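Local coordinates for protein putative oxidoreductase molybdopterin-binding subunit (Sulfolobus tokodaii, PDB 4ZOH) that probably catalyses the oxidative hydroxylation of aldehydes or related substrates as the molybdenum-bearing subunit of a xanthine oxidase-family enzyme, holding the pterin cytosine dinucleotide cofactor, at residues N128-E133 with A320-I325; D110-L115 with T278-L283; V494-Q499 with A556-K561. One frame throughout, in Å; residues are numbered along the deposited sequence.

Interaction 1: residues N128-E133 with A320-I325; sequences NIYYHE and AVHTNI
Ala320 meets Tyr130 and Tyr131 through a single carbonyl oxygen that takes two N-H groups. Tyr130 N reaches Ala320 O at 2.9 Å, nearly in line with the C=O bond, whereas Tyr131 N comes in the carbonyl plane, on a lone pair. Ala320 N answers with an almost straight bond to Tyr131 O (3.0 Å, 172°), and the methyl of Ala320 lies 3.9 Å from Tyr131 CB. At Val321, paired with Ile129, CG1 rests 3.7 Å from Asn128 O. That same oxygen receives His322 N at 2.8 Å. The imidazole of His322 then turns its NE2 toward the edge of the Tyr130 ring, 3.4 Å from CD1, with the two planes at 84°; with CG anti to the backbone N (chi1 179°), Tyr130 touches it through CB and CD1 while the rest of the ring leads away. Gly284 O holds His322 ND1 and so helps fix the imidazole's rotation. An alanine at His322 would probably leave Gly284 O without this donor and open a gap beside the Tyr130 ring. Two residues facing one across antiparallel strands make a classic beta bulge, here where strand 129-138 edges the five-stranded sheet beside strand 313-321.

Interaction 2: residues D110-L115 with T278-L283; sequences DPEKAL and TLIANL
Ile280 rises from strand 272-282 into the short helix 111-114 and meets Pro111 and Leu115 with different branches. Its CG2, anti to the backbone N, is the branch that meets the proline: it lies 3.7 Å from Pro111 CB and nearly as near to CG. The other branch, CG1 with CD1 at its end, runs beside the backbone N (chi1 -67°) and carries CD1 to 4.0 Å from Leu115 CD2, the two side chains crossing at about a right angle. Leu115 offers that methyl from a less common conformation, with CG lodged between its own backbone N and carbonyl carbon (chi1 67°).

The Glu112 chain is extended beyond CG, though the very close approach of its CG to Ile280 CD1 is doubtful. Its carboxylate goes on to salt bridges with Lys259 and Lys261 of strand 254-266, one oxygen to each lysine. Beside Ile280 on the same strand, Asn282 lays its side chain across the pyrrolidine ring: Asn282 CB is 3.9 Å from Pro111 CG, and ND2 is 3.7 Å from Pro111 CD. The amide serves as a flat wall here, while its OD1 is hydrogen-bonded to Gly284 N and Thr323 OG1, which hold it in that orientation. The helix itself starts at Asp110, the N-cap, whose OD1 takes Glu112 N at 2.8 Å from above the carboxylate plane.

No hydrogen bond joins the two segments directly. The chemistry is a greasy seam of proline, leucine and isoleucine beside the sheet, with a carboxylate at its margin whose negative charge is probably balanced by the two lysines.

Interaction 3: residues V494-Q499 with A556-K561; sequences VLLASQ and AIYNVK
Leu496 and Ala497 of helix 486-512 lie against Ala556 and Tyr558 of strand 553-559, a helix-on-sheet packing in the molybdopterin cofactor-binding region. The short axes of helix and strand run at 142° to each other and approach to 7.4 Å, a close fit that small residues make possible. Ala556 points its methyl at the helix, where it sits 3.7 Å from Leu496 CB and 3.9 Å from Ala497 CB. Farther along the strand, Leu496 CD1 comes up to the edge of the Tyr558 ring, near its plane, 3.7 Å from CD1 of that ring. The two side chains cross at about a right angle; with its CG anti to the backbone N (chi1 178°), the tyrosine turns the ring's edge to the leucine methyl.

One shell out, Tyr558 also packs on Ser492 and Ala493 of the same helix and on Pro664, while its hydroxyl is hydrogen-bonded to His663 ND1, which fixes the outer end of the ring. Strand 553-559 is paired with strand 420-427 through backbone bonds from Ala556 to Ala423 and Tyr558 to Glu421. Ile557, facing away from the helix, packs on Glu550 of the second subunit. Within the helix, Val494 O is gripped twice, by Ser498 N and by Ser498 OG, which reach it from opposite faces of its carbonyl plane, the hydroxyl at 2.9 Å.

Interactions 1 and 2 are immediate neighbours, their centres 6 Å apart, and both work on the same five-stranded sheet, in which strands 313-321 and 272-282 run side by side. Their segments alternate along the chain: helix 111-114 precedes strand 129-138, and each returns to a partner from much later in sequence. A probable hydrogen bond from Leu283 N to Val321 O ties the ends of the two central strands, and the helix packs on through Pro111 and Ala114. Interaction 3 comes later in the chain, its centre about 39 Å from interaction 1 and 42 Å from interaction 2. Thus interactions 1 and 2 build one corner of a single sheet, while interaction 3 belongs to a separate part of the fold, nearest atoms about 21 and 24 Å away.

Interaction 1: residues N128-E133 with A320-I325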
loop_
_atom_site.group_PDB
_atom_site.type_symbol
_atom_site.label_atom_id
_atom_site.label_comp_id
_atom_site.label_asym_id
_atom_site.label_seq_id
_atom_site.Cartn_x
_atom_site.Cartn_y
_atom_site.Cartn_z
ATOM N N ASN A 128 11.402 38.274 -23.433
ATOM C CA ASN A 128 10.156 37.813 -22.845
ATOM C C ASN A 128 9.262 37.099 -23.880
ATOM O O ASN A 128 8.393 36.274 -23.533
ATOM C CB ASN A 128 9.453 38.991 -22.238
ATOM C CG ASN A 128 10.115 39.458 -21.011
ATOM O OD1 ASN A 128 10.836 38.704 -20.370
ATOM N ND2 ASN A 128 9.806 40.687 -20.593
ATOM N N ILE A 129 9.504 37.375 -25.153
ATOM C CA ILE A 129 8.711 36.782 -26.209
ATOM C C ILE A 129 9.204 35.381 -26.499
ATOM O O ILE A 129 10.257 35.178 -27.124
ATOM C CB ILE A 129 8.805 37.576 -27.523
ATOM C CG1 ILE A 129 8.357 39.058 -27.358
ATOM C CG2 ILE A 129 8.170 36.794 -28.680
ATOM C CD1 ILE A 129 8.596 39.881 -28.650
ATOM N N TYR A 130 8.381 34.412 -26.127
ATOM C CA TYR A 130 8.665 32.996 -26.335
ATOM C C TYR A 130 8.356 32.524 -27.742
ATOM O O TYR A 130 8.964 31.560 -28.243
ATOM C CB TYR A 130 7.861 32.221 -25.276
ATOM C CG TYR A 130 7.995 30.719 -25.335
ATOM C CD1 TYR A 130 8.833 30.048 -24.406
ATOM C CD2 TYR A 130 7.323 29.974 -26.317
ATOM C CE1 TYR A 130 8.975 28.676 -24.479
ATOM C CE2 TYR A 130 7.486 28.607 -26.424
ATOM C CZ TYR A 130 8.287 27.961 -25.477
ATOM O OH TYR A 130 8.411 26.576 -25.525
ATOM N N TYR A 131 7.392 33.148 -28.406
ATOM C CA TYR A 131 6.942 32.671 -29.742
ATOM C C TYR A 131 6.356 33.885 -30.432
ATOM O O TYR A 131 5.688 34.711 -29.786
ATOM C CB TYR A 131 5.860 31.600 -29.625
ATOM C CG TYR A 131 5.154 31.262 -30.943
ATOM C CD1 TYR A 131 5.706 30.364 -31.849
ATOM C CD2 TYR A 131 3.944 31.881 -31.282
ATOM C CE1 TYR A 131 5.037 30.039 -33.022
ATOM C CE2 TYR A 131 3.261 31.570 -32.459
ATOM C CZ TYR A 131 3.805 30.666 -33.316
ATOM O OH TYR A 131 3.141 30.371 -34.456
ATOM N N HIS A 132 6.624 34.019 -31.733
ATOM C CA HIS A 132 6.131 35.163 -32.484
ATOM C C HIS A 132 6.185 34.847 -33.938
ATOM O O HIS A 132 7.245 34.848 -34.503
ATOM C CB HIS A 132 6.866 36.470 -32.217
ATOM C CG HIS A 132 6.334 37.621 -33.028
ATOM N ND1 HIS A 132 7.055 38.774 -33.259
ATOM C CD2 HIS A 132 5.153 37.787 -33.680
ATOM C CE1 HIS A 132 6.332 39.611 -33.986
ATOM N NE2 HIS A 132 5.181 39.033 -34.264
ATOM N N GLU A 133 5.020 34.565 -34.508
ATOM C CA GLU A 133 4.853 34.228 -35.906
ATOM C C GLU A 133 3.597 34.964 -36.401
ATOM O O GLU A 133 2.606 35.090 -35.668
ATOM C CB GLU A 133 4.655 32.710 -36.153
ATOM C CG GLU A 133 5.839 31.689 -36.072
ATOM C CD GLU A 133 7.280 32.217 -36.368
ATOM O OE1 GLU A 133 7.546 32.901 -37.378
ATOM O OE2 GLU A 133 8.186 31.911 -35.567
ATOM N N ALA A 320 3.274 34.795 -27.977
ATOM C CA ALA A 320 3.215 34.129 -26.692
ATOM C C ALA A 320 4.344 34.721 -25.857
ATOM O O ALA A 320 5.529 34.533 -26.150
ATOM C CB ALA A 320 3.326 32.592 -26.868
ATOM N N VAL A 321 3.976 35.380 -24.777
ATOM C CA VAL A 321 4.872 36.183 -24.024
ATOM C C VAL A 321 4.926 35.738 -22.589
ATOM O O VAL A 321 3.864 35.544 -22.041
ATOM C CB VAL A 321 4.362 37.653 -23.986
ATOM C CG1 VAL A 321 5.514 38.620 -23.658
ATOM C CG2 VAL A 321 3.820 38.045 -25.344
ATOM N N HIS A 322 6.122 35.716 -21.947
ATOM C CA HIS A 322 6.252 35.515 -20.469
ATOM C C HIS A 322 5.830 36.702 -19.663
ATOM O O HIS A 322 5.969 37.834 -20.132
ATOM C CB HIS A 322 7.720 35.213 -20.096
ATOM C CG HIS A 322 8.234 33.973 -20.739
ATOM N ND1 HIS A 322 7.727 32.727 -20.428
ATOM C CD2 HIS A 322 9.144 33.781 -21.717
ATOM C CE1 HIS A 322 8.351 31.810 -21.156
ATOM N NE2 HIS A 322 9.226 32.417 -21.938
ATOM N N THR A 323 5.345 36.465 -18.450
ATOM C CA THR A 323 5.154 37.523 -17.489
ATOM C C THR A 323 5.510 36.873 -16.139
ATOM O O THR A 323 5.576 35.654 -16.051
ATOM C CB THR A 323 3.659 38.108 -17.477
ATOM O OG1 THR A 323 2.710 37.073 -17.124
ATOM C CG2 THR A 323 3.253 38.698 -18.831
ATOM N N ASN A 324 5.641 37.667 -15.080
ATOM C CA ASN A 324 5.975 37.176 -13.739
ATOM C C ASN A 324 4.819 36.568 -12.972
ATOM O O ASN A 324 4.542 37.008 -11.845
ATOM C CB ASN A 324 6.675 38.260 -12.901
ATOM C CG ASN A 324 8.059 38.584 -13.438
ATOM O OD1 ASN A 324 8.236 39.599 -14.108
ATOM N ND2 ASN A 324 9.039 37.668 -13.200
ATOM N N ILE A 325 4.156 35.552 -13.586
ATOM C CA ILE A 325 3.075 34.816 -12.907
ATOM C C ILE A 325 3.210 33.356 -13.185
ATOM O O ILE A 325 3.995 32.870 -14.115
ATOM C CB ILE A 325 1.642 35.316 -13.312
ATOM C CG1 ILE A 325 1.385 35.025 -14.799
ATOM C CG2 ILE A 325 1.455 36.782 -12.962
ATOM C CD1 ILE A 325 0.006 35.464 -15.267
#

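Interaction 2: residues D110-L115 with T278-L283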
loop_
_atom_site.group_PDB
_atom_site.type_symbol
_atom_site.label_atom_id
_atom_site.label_comp_id
_atom_site.label_asym_id
_atom_site.label_seq_id
_atom_site.Cartn_x
_atom_site.Cartn_y
_atom_site.Cartn_z
ATOM N N ASP A 110 1.725 42.420 -17.310
ATOM C CA ASP A 110 0.954 42.574 -18.528
ATOM C C ASP A 110 1.767 42.138 -19.726
ATOM O O ASP A 110 2.834 42.710 -19.943
ATOM C CB ASP A 110 0.534 44.043 -18.548
ATOM C CG ASP A 110 -0.146 44.461 -19.865
ATOM O OD1 ASP A 110 -0.170 43.737 -20.891
ATOM O OD2 ASP A 110 -0.623 45.603 -19.864
ATOM N N PRO A 111 1.289 41.132 -20.526
ATOM C CA PRO A 111 2.110 40.586 -21.611
ATOM C C PRO A 111 2.408 41.573 -22.757
ATOM O O PRO A 111 3.383 41.375 -23.540
ATOM C CB PRO A 111 1.277 39.395 -22.138
ATOM C CG PRO A 111 -0.134 39.707 -21.754
ATOM C CD PRO A 111 -0.004 40.380 -20.414
ATOM N N GLU A 112 1.543 42.590 -22.857
ATOM C CA GLU A 112 1.706 43.699 -23.770
ATOM C C GLU A 112 2.848 44.617 -23.411
ATOM O O GLU A 112 3.576 45.001 -24.307
ATOM C CB GLU A 112 0.430 44.512 -23.834
ATOM C CG GLU A 112 -0.366 44.175 -25.068
ATOM C CD GLU A 112 -1.437 45.206 -25.318
ATOM O OE1 GLU A 112 -1.357 45.898 -26.345
ATOM O OE2 GLU A 112 -2.312 45.354 -24.432
ATOM N N LYS A 113 2.975 44.984 -22.135
ATOM C CA LYS A 113 4.205 45.574 -21.595
ATOM C C LYS A 113 5.389 44.650 -21.810
ATOM O O LYS A 113 6.412 45.083 -22.309
ATOM C CB LYS A 113 4.089 45.833 -20.103
ATOM C CG LYS A 113 3.619 47.201 -19.681
ATOM C CD LYS A 113 2.134 47.383 -19.930
ATOM C CE LYS A 113 1.623 48.781 -19.548
ATOM N NZ LYS A 113 1.217 48.903 -18.103
ATOM N N ALA A 114 5.225 43.354 -21.509
ATOM C CA ALA A 114 6.354 42.435 -21.384
ATOM C C ALA A 114 7.052 42.258 -22.707
ATOM O O ALA A 114 8.309 42.074 -22.769
ATOM C CB ALA A 114 5.902 41.055 -20.852
ATOM N N LEU A 115 6.257 42.229 -23.764
ATOM C CA LEU A 115 6.807 42.021 -25.106
ATOM C C LEU A 115 7.720 43.205 -25.590
ATOM O O LEU A 115 8.430 43.037 -26.560
ATOM C CB LEU A 115 5.732 41.683 -26.158
ATOM C CG LEU A 115 4.650 42.657 -26.640
ATOM C CD1 LEU A 115 5.121 43.541 -27.813
ATOM C CD2 LEU A 115 3.427 41.879 -27.102
ATOM N N THR A 278 -3.771 41.257 -34.020
ATOM C CA THR A 278 -2.689 40.849 -33.190
ATOM C C THR A 278 -3.291 39.997 -32.034
ATOM O O THR A 278 -4.170 40.475 -31.279
ATOM C CB THR A 278 -2.003 42.108 -32.638
ATOM O OG1 THR A 278 -1.540 42.885 -33.755
ATOM C CG2 THR A 278 -0.848 41.756 -31.748
ATOM N N LEU A 279 -2.807 38.760 -31.914
ATOM C CA LEU A 279 -3.149 37.881 -30.746
ATOM C C LEU A 279 -2.062 37.923 -29.704
ATOM O O LEU A 279 -0.908 37.507 -29.991
ATOM C CB LEU A 279 -3.387 36.423 -31.241
ATOM C CG LEU A 279 -3.704 35.400 -30.128
ATOM C CD1 LEU A 279 -5.119 35.626 -29.564
ATOM C CD2 LEU A 279 -3.480 33.971 -30.602
ATOM N N ILE A 280 -2.365 38.386 -28.493
ATOM C CA ILE A 280 -1.367 38.280 -27.431
ATOM C C ILE A 280 -1.694 37.225 -26.312
ATOM O O ILE A 280 -2.654 37.427 -25.496
ATOM C CB ILE A 280 -1.108 39.638 -26.764
ATOM C CG1 ILE A 280 -0.436 40.612 -27.760
ATOM C CG2 ILE A 280 -0.134 39.463 -25.608
ATOM C CD1 ILE A 280 -0.556 42.065 -27.321
ATOM N N ALA A 281 -0.862 36.180 -26.200
ATOM C CA ALA A 281 -1.074 35.092 -25.204
ATOM C C ALA A 281 -0.087 35.175 -24.059
ATOM O O ALA A 281 1.093 35.455 -24.277
ATOM C CB ALA A 281 -1.009 33.746 -25.884
ATOM N N ASN A 282 -0.586 35.084 -22.822
ATOM C CA ASN A 282 0.227 35.198 -21.636
ATOM C C ASN A 282 0.716 33.799 -21.131
ATOM O O ASN A 282 -0.074 33.015 -20.576
ATOM C CB ASN A 282 -0.543 35.964 -20.573
ATOM C CG ASN A 282 0.310 36.305 -19.382
ATOM O OD1 ASN A 282 1.324 35.694 -19.194
ATOM N ND2 ASN A 282 -0.144 37.216 -18.537
ATOM N N LEU A 283 1.979 33.465 -21.392
ATOM C CA LEU A 283 2.559 32.221 -20.862
ATOM C C LEU A 283 2.894 32.194 -19.403
ATOM O O LEU A 283 3.193 31.106 -18.864
ATOM C CB LEU A 283 3.788 31.838 -21.616
ATOM C CG LEU A 283 3.611 31.566 -23.088
ATOM C CD1 LEU A 283 4.933 31.138 -23.701
ATOM C CD2 LEU A 283 2.519 30.550 -23.421
#

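Interaction 3: residues V494-Q499 with A556-K561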
loop_
_atom_site.group_PDB
_atom_site.type_symbol
_atom_site.label_atom_id
_atom_site.label_comp_id
_atom_site.label_asym_id
_atom_site.label_seq_id
_atom_site.Cartn_x
_atom_site.Cartn_y
_atom_site.Cartn_z
ATOM N N VAL A 494 -8.125 -0.385 -28.718
ATOM C CA VAL A 494 -8.947 -1.452 -28.072
ATOM C C VAL A 494 -9.594 -2.383 -29.156
ATOM O O VAL A 494 -9.589 -3.616 -29.060
ATOM C CB VAL A 494 -9.977 -0.806 -27.080
ATOM C CG1 VAL A 494 -11.140 -1.760 -26.713
ATOM C CG2 VAL A 494 -9.280 -0.270 -25.793
ATOM N N LEU A 495 -10.094 -1.765 -30.222
ATOM C CA LEU A 495 -10.744 -2.483 -31.309
ATOM C C LEU A 495 -9.732 -3.428 -32.010
ATOM O O LEU A 495 -10.003 -4.632 -32.180
ATOM C CB LEU A 495 -11.323 -1.406 -32.234
ATOM C CG LEU A 495 -12.573 -1.495 -33.056
ATOM C CD1 LEU A 495 -13.636 -2.380 -32.472
ATOM C CD2 LEU A 495 -13.080 -0.065 -33.225
ATOM N N LEU A 496 -8.543 -2.916 -32.352
ATOM C CA LEU A 496 -7.472 -3.750 -32.907
ATOM C C LEU A 496 -7.065 -4.936 -32.017
ATOM O O LEU A 496 -6.915 -6.085 -32.502
ATOM C CB LEU A 496 -6.229 -2.893 -33.222
ATOM C CG LEU A 496 -6.340 -1.811 -34.322
ATOM C CD1 LEU A 496 -5.032 -1.039 -34.417
ATOM C CD2 LEU A 496 -6.688 -2.472 -35.684
ATOM N N ALA A 497 -6.936 -4.696 -30.699
ATOM C CA ALA A 497 -6.411 -5.767 -29.851
ATOM C C ALA A 497 -7.458 -6.806 -29.708
ATOM O O ALA A 497 -7.149 -7.999 -29.708
ATOM C CB ALA A 497 -6.016 -5.243 -28.484
ATOM N N SER A 498 -8.713 -6.365 -29.538
ATOM C CA SER A 498 -9.827 -7.331 -29.389
ATOM C C SER A 498 -9.943 -8.189 -30.654
ATOM O O SER A 498 -10.158 -9.373 -30.562
ATOM C CB SER A 498 -11.133 -6.572 -29.145
ATOM O OG SER A 498 -11.024 -5.833 -27.953
ATOM N N GLN A 499 -9.793 -7.544 -31.823
ATOM C CA GLN A 499 -9.887 -8.230 -33.132
ATOM C C GLN A 499 -8.766 -9.295 -33.230
ATOM O O GLN A 499 -9.065 -10.472 -33.526
ATOM C CB GLN A 499 -9.866 -7.213 -34.315
ATOM C CG GLN A 499 -10.087 -7.867 -35.722
ATOM C CD GLN A 499 -11.389 -8.708 -35.791
ATOM O OE1 GLN A 499 -12.471 -8.240 -35.398
ATOM N NE2 GLN A 499 -11.270 -9.963 -36.220
ATOM N N ALA A 556 -1.843 -4.184 -29.067
ATOM C CA ALA A 556 -1.967 -3.507 -30.361
ATOM C C ALA A 556 -1.554 -2.072 -30.150
ATOM O O ALA A 556 -1.774 -1.504 -29.113
ATOM C CB ALA A 556 -3.393 -3.570 -30.869
ATOM N N ILE A 557 -0.926 -1.483 -31.139
ATOM C CA ILE A 557 -0.573 -0.093 -31.023
ATOM C C ILE A 557 -1.291 0.431 -32.243
ATOM O O ILE A 557 -1.082 -0.094 -33.364
ATOM C CB ILE A 557 0.953 0.146 -31.114
ATOM C CG1 ILE A 557 1.700 -0.451 -29.902
ATOM C CG2 ILE A 557 1.253 1.633 -31.320
ATOM C CD1 ILE A 557 3.239 -0.475 -30.038
ATOM N N TYR A 558 -2.132 1.432 -32.025
ATOM C CA TYR A 558 -2.794 2.140 -33.105
ATOM C C TYR A 558 -2.030 3.433 -33.391
ATOM O O TYR A 558 -2.092 4.381 -32.627
ATOM C CB TYR A 558 -4.295 2.398 -32.742
ATOM C CG TYR A 558 -5.056 3.174 -33.810
ATOM C CD1 TYR A 558 -5.347 2.583 -35.081
ATOM C CD2 TYR A 558 -5.476 4.485 -33.577
ATOM C CE1 TYR A 558 -6.044 3.298 -36.068
ATOM C CE2 TYR A 558 -6.155 5.207 -34.579
ATOM C CZ TYR A 558 -6.435 4.593 -35.810
ATOM O OH TYR A 558 -7.101 5.270 -36.760
ATOM N N ASN A 559 -1.232 3.427 -34.454
ATOM C CA ASN A 559 -0.462 4.613 -34.868
ATOM C C ASN A 559 -1.447 5.574 -35.548
ATOM O O ASN A 559 -2.304 5.151 -36.259
ATOM C CB ASN A 559 0.738 4.233 -35.763
ATOM C CG ASN A 559 0.347 3.261 -36.882
ATOM O OD1 ASN A 559 -0.351 2.258 -36.644
ATOM N ND2 ASN A 559 0.803 3.539 -38.116
ATOM N N VAL A 560 -1.387 6.847 -35.246
ATOM C CA VAL A 560 -2.388 7.786 -35.813
ATOM C C VAL A 560 -1.812 8.416 -37.105
ATOM O O VAL A 560 -0.963 9.295 -37.034
ATOM C CB VAL A 560 -2.786 8.863 -34.792
ATOM C CG1 VAL A 560 -3.703 9.951 -35.414
ATOM C CG2 VAL A 560 -3.428 8.215 -33.542
ATOM N N LYS A 561 -2.297 7.954 -38.260
ATOM C CA LYS A 561 -1.877 8.494 -39.551
ATOM C C LYS A 561 -2.690 9.711 -40.007
ATOM O O LYS A 561 -2.185 10.524 -40.738
ATOM C CB LYS A 561 -1.853 7.385 -40.609
ATOM C CG LYS A 561 -0.671 6.463 -40.420
ATOM C CD LYS A 561 -0.997 5.029 -40.813
ATOM C CE LYS A 561 0.140 4.388 -41.613
ATOM N NZ LYS A 561 -0.331 3.110 -42.216
#